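70 KDA protein (Xanthomonas sp., PDB 4B2N) is a dihaem c-type cytochrome that oxidatively cleaves rubber as a processive dioxygenase, its fold probably related to that of cytochrome c peroxidases. Local coordinates at residues Trp537-Thr542 / Leu565-Thr570; Thr580-Pro585 / Arg626-Ser631; Leu122-Leu127 / Gly548-Tyr553; Cys586-Ala591 / Tyr632-Asp637. All blocks are in the same frame, centred on the assembly; numbering follows the deposited sequence.

Interaction 1: residues Trp537-Thr542 / Leu565-Thr570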
# COMPACT_ATOMS: atom_id res chain seq x y z
N TRP A 537 6.23 1.53 20.96
CA TRP A 537 7.68 1.44 20.68
C TRP A 537 8.12 2.61 19.84
O TRP A 537 7.34 3.12 19.02
CB TRP A 537 7.97 0.08 20.03
CG TRP A 537 7.22 -0.19 18.75
CD1 TRP A 537 5.99 -0.82 18.59
CD2 TRP A 537 7.65 0.12 17.37
NE1 TRP A 537 5.65 -0.92 17.26
CE2 TRP A 537 6.59 -0.38 16.48
CE3 TRP A 537 8.78 0.78 16.80
CZ2 TRP A 537 6.66 -0.25 15.09
CZ3 TRP A 537 8.87 0.87 15.38
CH2 TRP A 537 7.82 0.40 14.55
N LYS A 538 9.33 3.06 20.07
CA LYS A 538 9.76 4.34 19.57
C LYS A 538 11.07 4.08 18.84
O LYS A 538 12.00 3.48 19.41
CB LYS A 538 9.98 5.22 20.81
CG LYS A 538 10.83 6.41 20.56
CD LYS A 538 10.69 7.43 21.70
CE LYS A 538 11.61 7.13 22.88
NZ LYS A 538 12.41 8.36 23.08
N ARG A 539 11.18 4.47 17.58
CA ARG A 539 12.44 4.24 16.89
C ARG A 539 13.42 5.40 17.04
O ARG A 539 13.08 6.42 17.58
CB ARG A 539 12.28 3.72 15.43
CG ARG A 539 11.02 4.09 14.71
CD ARG A 539 11.02 3.63 13.27
NE ARG A 539 12.02 4.20 12.35
CZ ARG A 539 11.84 4.21 11.06
NH1 ARG A 539 10.63 3.79 10.61
NH2 ARG A 539 12.74 4.77 10.22
N PRO A 540 14.70 5.19 16.68
CA PRO A 540 15.67 6.27 16.91
C PRO A 540 15.27 7.44 16.04
O PRO A 540 14.86 7.24 14.89
CB PRO A 540 16.99 5.65 16.42
CG PRO A 540 16.80 4.17 16.58
CD PRO A 540 15.36 3.96 16.22
N TYR A 541 15.40 8.64 16.60
CA TYR A 541 15.14 9.85 15.81
C TYR A 541 16.45 10.50 15.34
O TYR A 541 17.52 10.31 15.90
CB TYR A 541 14.45 10.87 16.67
CG TYR A 541 13.14 10.42 17.29
CD1 TYR A 541 12.39 9.35 16.75
CD2 TYR A 541 12.63 11.10 18.41
CE1 TYR A 541 11.21 8.92 17.35
CE2 TYR A 541 11.40 10.76 18.96
CZ TYR A 541 10.68 9.71 18.44
OH TYR A 541 9.46 9.37 19.07
N THR A 542 16.31 11.32 14.33
CA THR A 542 17.23 12.29 13.86
C THR A 542 17.26 13.48 14.85
O THR A 542 16.34 13.60 15.66
CB THR A 542 16.50 12.71 12.58
OG1 THR A 542 17.07 12.03 11.47
CG2 THR A 542 16.39 14.15 12.41
N LEU A 565 16.03 -8.23 12.84
CA LEU A 565 15.55 -7.89 11.50
C LEU A 565 14.35 -6.98 11.65
O LEU A 565 13.20 -7.42 11.60
CB LEU A 565 15.18 -9.15 10.70
CG LEU A 565 15.84 -9.41 9.36
CD1 LEU A 565 17.34 -9.17 9.39
CD2 LEU A 565 15.54 -10.84 8.93
N GLY A 566 14.67 -5.68 11.77
CA GLY A 566 13.66 -4.64 11.97
C GLY A 566 14.26 -3.37 12.56
O GLY A 566 15.49 -3.26 12.63
N TRP A 567 13.40 -2.42 12.99
CA TRP A 567 13.87 -1.17 13.64
C TRP A 567 14.39 -1.48 15.02
O TRP A 567 13.82 -2.28 15.73
CB TRP A 567 12.77 -0.10 13.67
CG TRP A 567 12.48 0.25 12.24
CD1 TRP A 567 11.40 -0.18 11.44
CD2 TRP A 567 13.36 1.02 11.37
NE1 TRP A 567 11.59 0.26 10.13
CE2 TRP A 567 12.75 1.01 10.05
CE3 TRP A 567 14.60 1.65 11.55
CZ2 TRP A 567 13.33 1.68 8.96
CZ3 TRP A 567 15.17 2.33 10.48
CH2 TRP A 567 14.55 2.32 9.18
N LYS A 568 15.48 -0.84 15.38
CA LYS A 568 15.82 -0.74 16.80
C LYS A 568 14.66 0.05 17.45
O LYS A 568 14.04 0.92 16.82
CB LYS A 568 17.17 -0.04 16.98
CG LYS A 568 18.32 -0.87 16.50
CD LYS A 568 19.66 -0.22 16.76
CE LYS A 568 20.80 -1.21 16.67
NZ LYS A 568 22.00 -0.36 16.44
N TYR A 569 14.31 -0.26 18.68
CA TYR A 569 13.24 0.54 19.27
C TYR A 569 13.53 0.60 20.75
O TYR A 569 14.33 -0.21 21.28
CB TYR A 569 11.85 -0.10 19.03
CG TYR A 569 11.74 -1.48 19.63
CD1 TYR A 569 11.35 -1.62 20.96
CD2 TYR A 569 12.01 -2.62 18.87
CE1 TYR A 569 11.28 -2.84 21.55
CE2 TYR A 569 11.92 -3.87 19.45
CZ TYR A 569 11.54 -3.94 20.79
OH TYR A 569 11.39 -5.10 21.43
N THR A 570 12.88 1.55 21.36
CA THR A 570 12.78 1.62 22.80
C THR A 570 11.33 1.38 23.11
O THR A 570 10.41 2.05 22.56
CB THR A 570 13.29 3.01 23.26
OG1 THR A 570 14.66 3.05 22.90
CG2 THR A 570 13.21 3.17 24.73
O HOH W 1 14.76 4.08 19.99
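The carbonyl oxygen of Lys538 is gripped from two sources: Thr570 N donates to Lys538 O at 2.9 Å, and a water that also meets Thr570 OG1 donates to the same oxygen. In return Lys538 N gives its hydrogen to Thr570 O. The two bonds make Lys538 and Thr570 an antiparallel hydrogen-bonded pair, joining strand 570-571 to strand 536-538, the middle strand of a small three-stranded sheet. Tyr569 CA adds a CA-H...O contact of 3.2 Å to Lys538 O.

Beyond the strand the chains are tied by Arg539 and Trp567. The guanidinium lies flat on the indole, planes 10° apart, with Arg539 CZ 3.4 Å from the centroid of the six-membered ring of Trp567, a cation-pi stack. A bend at chi3 (-64°) turns the arginine head onto the ring, while Arg539 CD sits over the five-membered ring as a CH-pi partner. Arginine suits the place because its flat cation can stack and still donate at its edge: NH1 bonds to Ser214 OG and NH2 to Asp554 O. The indole is anchored too, through Trp567 NE1 to Ala513 O. Nearby, the side chains of Trp537 and Tyr569 cross at about a right angle, Trp537 CE3 coming within 3.9 Å of Tyr569 CB.

Interaction 2: residues Thr580-Pro585 / Arg626-Ser631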
# COMPACT_ATOMS: atom_id res chain seq x y z
N THR A 580 1.89 13.51 30.75
CA THR A 580 2.99 12.68 30.23
C THR A 580 3.39 13.20 28.83
O THR A 580 2.55 13.79 28.16
CB THR A 580 2.64 11.19 30.11
OG1 THR A 580 1.46 11.01 29.30
CG2 THR A 580 2.40 10.59 31.47
N SER A 581 4.65 12.98 28.44
CA SER A 581 5.12 13.38 27.12
C SER A 581 6.20 12.41 26.65
O SER A 581 7.17 12.25 27.34
CB SER A 581 5.71 14.78 27.18
OG SER A 581 6.10 15.19 25.88
N PRO A 582 6.02 11.76 25.47
CA PRO A 582 4.84 11.99 24.61
C PRO A 582 3.57 11.47 25.28
O PRO A 582 3.62 10.47 26.01
CB PRO A 582 5.10 11.14 23.37
CG PRO A 582 6.46 10.52 23.55
CD PRO A 582 6.85 10.64 25.00
N PHE A 583 2.46 12.11 24.98
CA PHE A 583 1.18 11.60 25.45
C PHE A 583 0.75 10.37 24.64
O PHE A 583 0.49 10.49 23.46
CB PHE A 583 0.11 12.67 25.36
CG PHE A 583 -1.22 12.21 25.83
CD1 PHE A 583 -1.37 11.74 27.15
CD2 PHE A 583 -2.33 12.24 24.99
CE1 PHE A 583 -2.61 11.28 27.62
CE2 PHE A 583 -3.57 11.79 25.44
CZ PHE A 583 -3.71 11.32 26.75
N LEU A 584 0.68 9.21 25.30
CA LEU A 584 0.46 7.90 24.67
C LEU A 584 -0.65 7.12 25.42
O LEU A 584 -0.37 6.31 26.32
CB LEU A 584 1.79 7.10 24.66
CG LEU A 584 2.93 7.70 23.80
CD1 LEU A 584 4.19 6.89 24.04
CD2 LEU A 584 2.60 7.65 22.31
N PRO A 585 -1.92 7.40 25.11
CA PRO A 585 -3.00 6.79 25.94
C PRO A 585 -3.09 5.24 25.86
O PRO A 585 -2.65 4.63 24.87
CB PRO A 585 -4.25 7.51 25.42
CG PRO A 585 -3.91 7.90 24.00
CD PRO A 585 -2.48 8.36 24.15
N ARG A 626 2.78 11.17 17.61
CA ARG A 626 2.76 10.53 16.25
C ARG A 626 4.10 9.81 15.92
O ARG A 626 4.14 8.90 15.08
CB ARG A 626 2.52 11.58 15.14
CG ARG A 626 1.22 12.33 15.27
CD ARG A 626 1.05 13.29 14.02
NE ARG A 626 -0.33 13.21 13.97
CZ ARG A 626 -1.13 12.65 13.10
NH1 ARG A 626 -0.81 12.32 11.81
NH2 ARG A 626 -2.35 12.62 13.58
N MET A 627 5.17 10.25 16.57
CA MET A 627 6.53 9.67 16.47
C MET A 627 6.79 8.46 17.34
O MET A 627 7.96 8.06 17.52
CB MET A 627 7.58 10.76 16.69
CG MET A 627 7.47 11.68 15.51
SD MET A 627 8.69 12.95 15.36
CE MET A 627 10.10 12.03 14.96
N VAL A 628 5.74 7.90 17.92
CA VAL A 628 5.87 6.65 18.68
C VAL A 628 4.74 5.73 18.23
O VAL A 628 3.60 6.17 18.05
CB VAL A 628 5.73 6.81 20.21
CG1 VAL A 628 5.83 5.48 20.88
CG2 VAL A 628 6.84 7.73 20.74
N TYR A 629 5.03 4.46 17.99
CA TYR A 629 3.94 3.59 17.61
C TYR A 629 3.14 3.19 18.86
O TYR A 629 3.71 2.62 19.80
CB TYR A 629 4.39 2.32 16.90
CG TYR A 629 3.16 1.56 16.37
CD1 TYR A 629 2.62 1.87 15.10
CD2 TYR A 629 2.53 0.59 17.14
CE1 TYR A 629 1.50 1.21 14.62
CE2 TYR A 629 1.41 -0.09 16.66
CZ TYR A 629 0.92 0.21 15.41
OH TYR A 629 -0.21 -0.44 14.95
N ASN A 630 1.84 3.39 18.80
CA ASN A 630 0.93 3.05 19.88
C ASN A 630 -0.08 1.98 19.45
O ASN A 630 -1.07 2.28 18.73
CB ASN A 630 0.19 4.28 20.37
CG ASN A 630 -0.65 3.98 21.62
OD1 ASN A 630 -0.84 2.80 22.01
ND2 ASN A 630 -1.11 5.03 22.28
N SER A 631 0.15 0.75 19.91
CA SER A 631 -0.72 -0.41 19.59
C SER A 631 -2.18 -0.32 20.09
O SER A 631 -3.04 -1.09 19.66
CB SER A 631 -0.14 -1.71 20.19
OG SER A 631 0.87 -2.17 19.36
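This is a buried, largely apolar contact finished by one amide hydrogen bond, and it lays the irregular chain 580-585 against the chain that leaves helix 620-626 and runs through edge strand 629-630. Val628 is the hub. Its two methyls are divided between partners: CG1, trans to the backbone nitrogen (chi1 178°), meets Leu584 CD1 at 3.8 Å, whereas Val628 CG2 touches Pro582 CG at 4.0 Å. Both branches of Leu584 take part, since Leu584 CD2 also comes within 3.9 Å of Val628 CB, and the leucine crosses the valine at about a right angle. A branched residue fits here because one short side chain serves two neighbours. Pro582, which follows a cis peptide bond, offers CG of its rigid ring to the second methyl. Leu584 also packs on Leu536 of the neighbouring middle strand, so the apolar contact continues onto that strand.

Two residues further along, Asn630 reaches over to the other end of the loop. Asn630 ND2 donates to Pro585 O at 3.0 Å in an almost straight bond (178°), arriving on a lone pair and keeping the acceptor in the plane of the amide. The opposite end of that amide is used as well, OD1 accepting from Tyr632 N. Held through both ends, the Asn630 amide has its rotation fixed, and the carbonyl of buried Pro585 has a straight N-H donor.

Interaction 3: residues Leu122-Leu127 / Gly548-Tyr553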
# COMPACT_ATOMS: atom_id res chain seq x y z
N LEU A 122 6.62 28.50 7.46
CA LEU A 122 5.73 29.42 8.23
C LEU A 122 4.73 28.61 9.01
O LEU A 122 4.50 28.91 10.19
CB LEU A 122 4.98 30.44 7.36
CG LEU A 122 5.90 31.45 6.70
CD1 LEU A 122 5.10 32.27 5.69
CD2 LEU A 122 6.61 32.32 7.76
N GLN A 123 4.16 27.57 8.38
CA GLN A 123 3.18 26.71 9.03
C GLN A 123 3.80 25.83 10.11
O GLN A 123 3.10 25.26 10.96
CB GLN A 123 2.45 25.80 7.98
CG GLN A 123 1.33 26.59 7.26
CD GLN A 123 1.86 27.73 6.42
OE1 GLN A 123 2.86 27.60 5.65
NE2 GLN A 123 1.22 28.90 6.58
N TRP A 124 5.11 25.66 10.07
CA TRP A 124 5.76 24.91 11.18
C TRP A 124 6.01 25.84 12.35
O TRP A 124 6.48 25.40 13.39
CB TRP A 124 7.14 24.47 10.76
CG TRP A 124 7.24 23.65 9.50
CD1 TRP A 124 6.22 22.99 8.82
CD2 TRP A 124 8.44 23.41 8.73
NE1 TRP A 124 6.68 22.39 7.71
CE2 TRP A 124 8.03 22.57 7.60
CE3 TRP A 124 9.77 23.77 8.86
CZ2 TRP A 124 8.94 22.12 6.64
CZ3 TRP A 124 10.67 23.37 7.86
CH2 TRP A 124 10.28 22.51 6.80
N GLY A 125 5.79 27.15 12.17
CA GLY A 125 6.06 28.12 13.25
C GLY A 125 7.44 28.79 13.15
O GLY A 125 7.83 29.46 14.10
N TYR A 126 8.12 28.72 12.00
CA TYR A 126 9.41 29.39 11.83
C TYR A 126 9.07 30.75 11.19
O TYR A 126 8.01 30.88 10.54
CB TYR A 126 10.35 28.62 10.90
CG TYR A 126 10.86 27.30 11.46
CD1 TYR A 126 10.69 26.95 12.84
CD2 TYR A 126 11.54 26.45 10.67
CE1 TYR A 126 11.20 25.71 13.37
CE2 TYR A 126 12.04 25.23 11.14
CZ TYR A 126 11.89 24.89 12.49
OH TYR A 126 12.39 23.69 12.92
N LEU A 127 9.95 31.72 11.36
CA LEU A 127 9.64 33.02 10.78
C LEU A 127 10.38 33.22 9.46
O LEU A 127 9.87 33.92 8.60
CB LEU A 127 10.01 34.16 11.72
CG LEU A 127 9.20 34.20 13.01
CD1 LEU A 127 9.84 35.17 14.03
CD2 LEU A 127 7.77 34.65 12.74
N GLY A 548 14.83 24.25 15.93
CA GLY A 548 14.53 23.42 17.09
C GLY A 548 13.38 22.44 16.95
O GLY A 548 13.01 21.81 17.93
N LYS A 549 12.79 22.35 15.75
CA LYS A 549 11.75 21.37 15.52
C LYS A 549 12.13 20.43 14.37
O LYS A 549 13.22 20.52 13.82
CB LYS A 549 10.41 22.06 15.20
CG LYS A 549 10.04 23.18 16.19
CD LYS A 549 8.65 23.72 15.88
CE LYS A 549 8.36 25.00 16.69
NZ LYS A 549 7.01 25.49 16.28
N ASN A 550 11.22 19.52 14.04
CA ASN A 550 11.39 18.55 12.92
C ASN A 550 12.47 17.51 13.09
O ASN A 550 13.18 17.18 12.14
CB ASN A 550 11.55 19.30 11.61
CG ASN A 550 10.32 20.19 11.34
OD1 ASN A 550 9.24 19.80 11.70
ND2 ASN A 550 10.50 21.33 10.76
N ALA A 551 12.59 16.92 14.27
CA ALA A 551 13.28 15.67 14.31
C ALA A 551 12.48 14.64 13.49
O ALA A 551 11.27 14.69 13.48
CB ALA A 551 13.33 15.18 15.76
N GLY A 552 13.15 13.69 12.87
CA GLY A 552 12.49 12.79 11.98
C GLY A 552 12.87 11.41 12.47
O GLY A 552 13.57 11.23 13.53
N TYR A 553 12.40 10.42 11.74
CA TYR A 553 12.82 9.03 12.05
C TYR A 553 14.14 8.84 11.31
O TYR A 553 14.26 9.15 10.10
CB TYR A 553 11.84 7.99 11.50
CG TYR A 553 10.57 7.73 12.31
CD1 TYR A 553 10.33 8.38 13.56
CD2 TYR A 553 9.63 6.82 11.84
CE1 TYR A 553 9.17 8.15 14.26
CE2 TYR A 553 8.45 6.61 12.55
CZ TYR A 553 8.24 7.25 13.75
OH TYR A 553 7.12 6.95 14.47
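A type I beta turn, Leu122 to Gly125, lies in the loop between helices 114-118 and 133-141; with Tyr126 it meets the loop 548-553 from far along the chain. Lys549 runs alongside Tyr126, extended beyond CG, to reach the turn. Lys549 NZ donates to Trp124 O at 2.9 Å, in the carbonyl plane, and the same ammonium forms a salt bridge with Asp620. Tyr126 slides past the lysine in the opposite direction, its CE1 4.0 Å from Lys549 CG, so that the phenol ends beside the lysine backbone. There Tyr126 OH accepts a bent hydrogen bond of 3.2 Å from Lys549 N (141°), and it also bonds to Gln136. A lysine suits this place because its methylenes can line an aromatic ring while its tip serves a carbonyl beyond.

Asn550 approaches the same turn from another direction. Its ND2 sits 3.2 Å from Trp124 CE3, over one face of the indole and toward its rim, with the amide plane standing 82° from the ring. Nearly perpendicular and not stacked, the amide brings its nitrogen over the face, which is consistent with a weak N-H...pi contact. Asn550 OD1 is held by Arg140 and Trp124 NE1 by Tyr141, so both flat groups are tethered to helix 133-141. Gly125 fits the close of the turn at a positive phi of 96°, with Gly125 CA 4.1 Å from Lys549 NZ. With Trp124 O on one side and a carboxylate as second partner, the ammonium of Lys549 is probably kept charged, and one residue links the turn, its own loop and Asp620.

Interaction 4: residues Cys586-Ala591 / Tyr632-Asp637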
# COMPACT_ATOMS: atom_id res chain seq x y z
N CYS A 586 -3.60 4.61 26.92
CA CYS A 586 -3.77 3.16 26.98
C CYS A 586 -5.01 2.72 26.21
O CYS A 586 -5.22 1.54 25.99
CB CYS A 586 -3.86 2.70 28.45
SG CYS A 586 -2.30 2.92 29.36
N THR A 587 -5.83 3.68 25.83
CA THR A 587 -7.10 3.44 25.17
C THR A 587 -7.28 4.36 24.03
O THR A 587 -6.97 5.57 24.17
CB THR A 587 -8.33 3.99 25.93
OG1 THR A 587 -7.95 4.61 27.17
CG2 THR A 587 -9.36 2.92 26.06
N HIS A 588 -7.90 3.84 22.98
CA HIS A 588 -8.33 4.71 21.89
C HIS A 588 -9.26 5.77 22.39
O HIS A 588 -9.43 6.79 21.76
CB HIS A 588 -8.96 3.94 20.72
CG HIS A 588 -9.20 4.82 19.50
ND1 HIS A 588 -8.16 5.32 18.73
CD2 HIS A 588 -10.40 5.35 18.95
CE1 HIS A 588 -8.68 6.10 17.74
NE2 HIS A 588 -10.05 6.12 17.88
N ASN A 589 -9.86 5.56 23.55
CA ASN A 589 -10.78 6.54 24.13
C ASN A 589 -10.19 7.90 24.52
O ASN A 589 -10.89 8.90 24.54
CB ASN A 589 -11.51 5.91 25.33
CG ASN A 589 -12.43 4.76 24.93
OD1 ASN A 589 -13.18 4.84 23.94
ND2 ASN A 589 -12.41 3.69 25.72
N MET A 590 -8.89 7.94 24.83
CA MET A 590 -8.23 9.20 25.18
C MET A 590 -7.59 9.87 23.94
O MET A 590 -6.85 10.86 24.05
CB MET A 590 -7.13 8.96 26.22
CG MET A 590 -7.59 8.40 27.55
SD MET A 590 -8.32 9.73 28.50
CE MET A 590 -6.94 10.81 28.92
N ALA A 591 -7.92 9.34 22.75
CA ALA A 591 -7.43 9.87 21.47
C ALA A 591 -7.58 11.38 21.29
O ALA A 591 -8.64 11.95 21.52
CB ALA A 591 -8.15 9.15 20.35
N TYR A 632 -2.44 0.56 21.06
CA TYR A 632 -3.76 0.79 21.64
C TYR A 632 -4.71 1.68 20.81
O TYR A 632 -5.90 1.67 21.04
CB TYR A 632 -3.63 1.31 23.08
CG TYR A 632 -3.02 0.29 23.95
CD1 TYR A 632 -3.63 -0.95 24.09
CD2 TYR A 632 -1.77 0.50 24.57
CE1 TYR A 632 -3.09 -1.93 24.88
CE2 TYR A 632 -1.21 -0.50 25.37
CZ TYR A 632 -1.89 -1.71 25.52
OH TYR A 632 -1.39 -2.74 26.27
N LEU A 633 -4.22 2.39 19.80
CA LEU A 633 -5.14 3.16 18.99
C LEU A 633 -5.96 2.22 18.11
O LEU A 633 -5.58 1.05 17.88
CB LEU A 633 -4.42 4.26 18.15
CG LEU A 633 -3.49 5.18 18.97
CD1 LEU A 633 -2.84 6.12 17.95
CD2 LEU A 633 -4.18 5.97 20.07
N TYR A 634 -7.11 2.72 17.68
CA TYR A 634 -8.02 1.97 16.85
C TYR A 634 -7.28 1.39 15.63
O TYR A 634 -6.66 2.14 14.89
CB TYR A 634 -9.13 2.94 16.36
CG TYR A 634 -10.23 2.33 15.50
CD1 TYR A 634 -10.09 2.23 14.10
CD2 TYR A 634 -11.42 1.87 16.06
CE1 TYR A 634 -11.11 1.73 13.30
CE2 TYR A 634 -12.42 1.33 15.26
CZ TYR A 634 -12.25 1.25 13.90
OH TYR A 634 -13.25 0.74 13.13
N GLY A 635 -7.36 0.07 15.44
CA GLY A 635 -6.85 -0.55 14.27
C GLY A 635 -5.40 -0.90 14.42
O GLY A 635 -4.84 -1.51 13.51
N ASN A 636 -4.76 -0.51 15.55
CA ASN A 636 -3.31 -0.57 15.69
C ASN A 636 -2.85 -1.81 16.48
O ASN A 636 -1.66 -1.91 16.76
CB ASN A 636 -2.73 0.69 16.41
CG ASN A 636 -2.33 1.82 15.42
OD1 ASN A 636 -2.69 1.80 14.22
ND2 ASN A 636 -1.54 2.75 15.90
N ASP A 637 -3.75 -2.73 16.82
CA ASP A 637 -3.36 -3.85 17.72
C ASP A 637 -2.18 -4.62 17.11
O ASP A 637 -2.06 -4.72 15.87
CB ASP A 637 -4.56 -4.81 17.97
CG ASP A 637 -4.22 -5.90 18.95
OD1 ASP A 637 -4.08 -5.55 20.10
OD2 ASP A 637 -4.08 -7.10 18.58
O HOH W 2 -7.79 0.96 22.88
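Tyr634 lays its CB over the centre of one face of the His588 ring, a CH-pi contact in which Tyr634 CB stands 3.4 Å from the ring centroid and 8° off its normal. The phenol continues beyond and turns its edge toward the same imidazole, the two planes 50° apart. The tyrosine gets there with CG trans to its backbone nitrogen (chi1 -178°), and its hydroxyl, bonded to His282 O, ends well away from the histidine. On the opposite face of His588 lies Ala591 CB of its own segment, placed toward the rim, so the imidazole is sandwiched between a methylene and a methyl. Its ND1 comes 3.0 Å from Tyr634 N, while the edge of the ring faces Leu633 CA.

The backbones are joined more loosely. A water accepts from His588 N and donates to Tyr632 O, bridging a gap that the two atoms do not close directly. Next to it Cys586 O meets the base of the Tyr632 side chain, 3.3 Å from Tyr632 CG. Cys586 is in turn fixed by its disulfide to Cys574. The contact joins the 3-10 segment 588-590, ahead of helix 593-596, to the type II beta turn Leu633 to Asn636, whose third residue, Gly635, has positive phi, a conformation common for glycine at that place. Tyr634 lies about 8 Å from Arg432, a haem c binding residue, between side chains. The histidine ring is thus packed on both faces and also touches Ile595 and Leu596 of helix 593-596, while a water relays a hydrogen bond from one main chain to the other.

Interactions 1 and 2, centres about 14 Å apart, share the three-stranded antiparallel sheet in which 570-571 and 629-630 flank 536-538, and they tie it to surrounding loops. Interaction 4, its centre about 10 Å from that of interaction 2, continues the same two chain runs past residues 585 and 631, so the segments of these two alternate. Interaction 3 holds the earliest segment in the chain; its segments alternate with those of interaction 1. Centred about 19 Å from interaction 2 and 21 Å from interaction 1, it touches both, through Tyr553 with Met627 and Gly552 O with Thr542 N, and ties the loop after strand 536-538 to a distant N-terminal loop. Interactions 1 and 4 lie nearest the haem c groups.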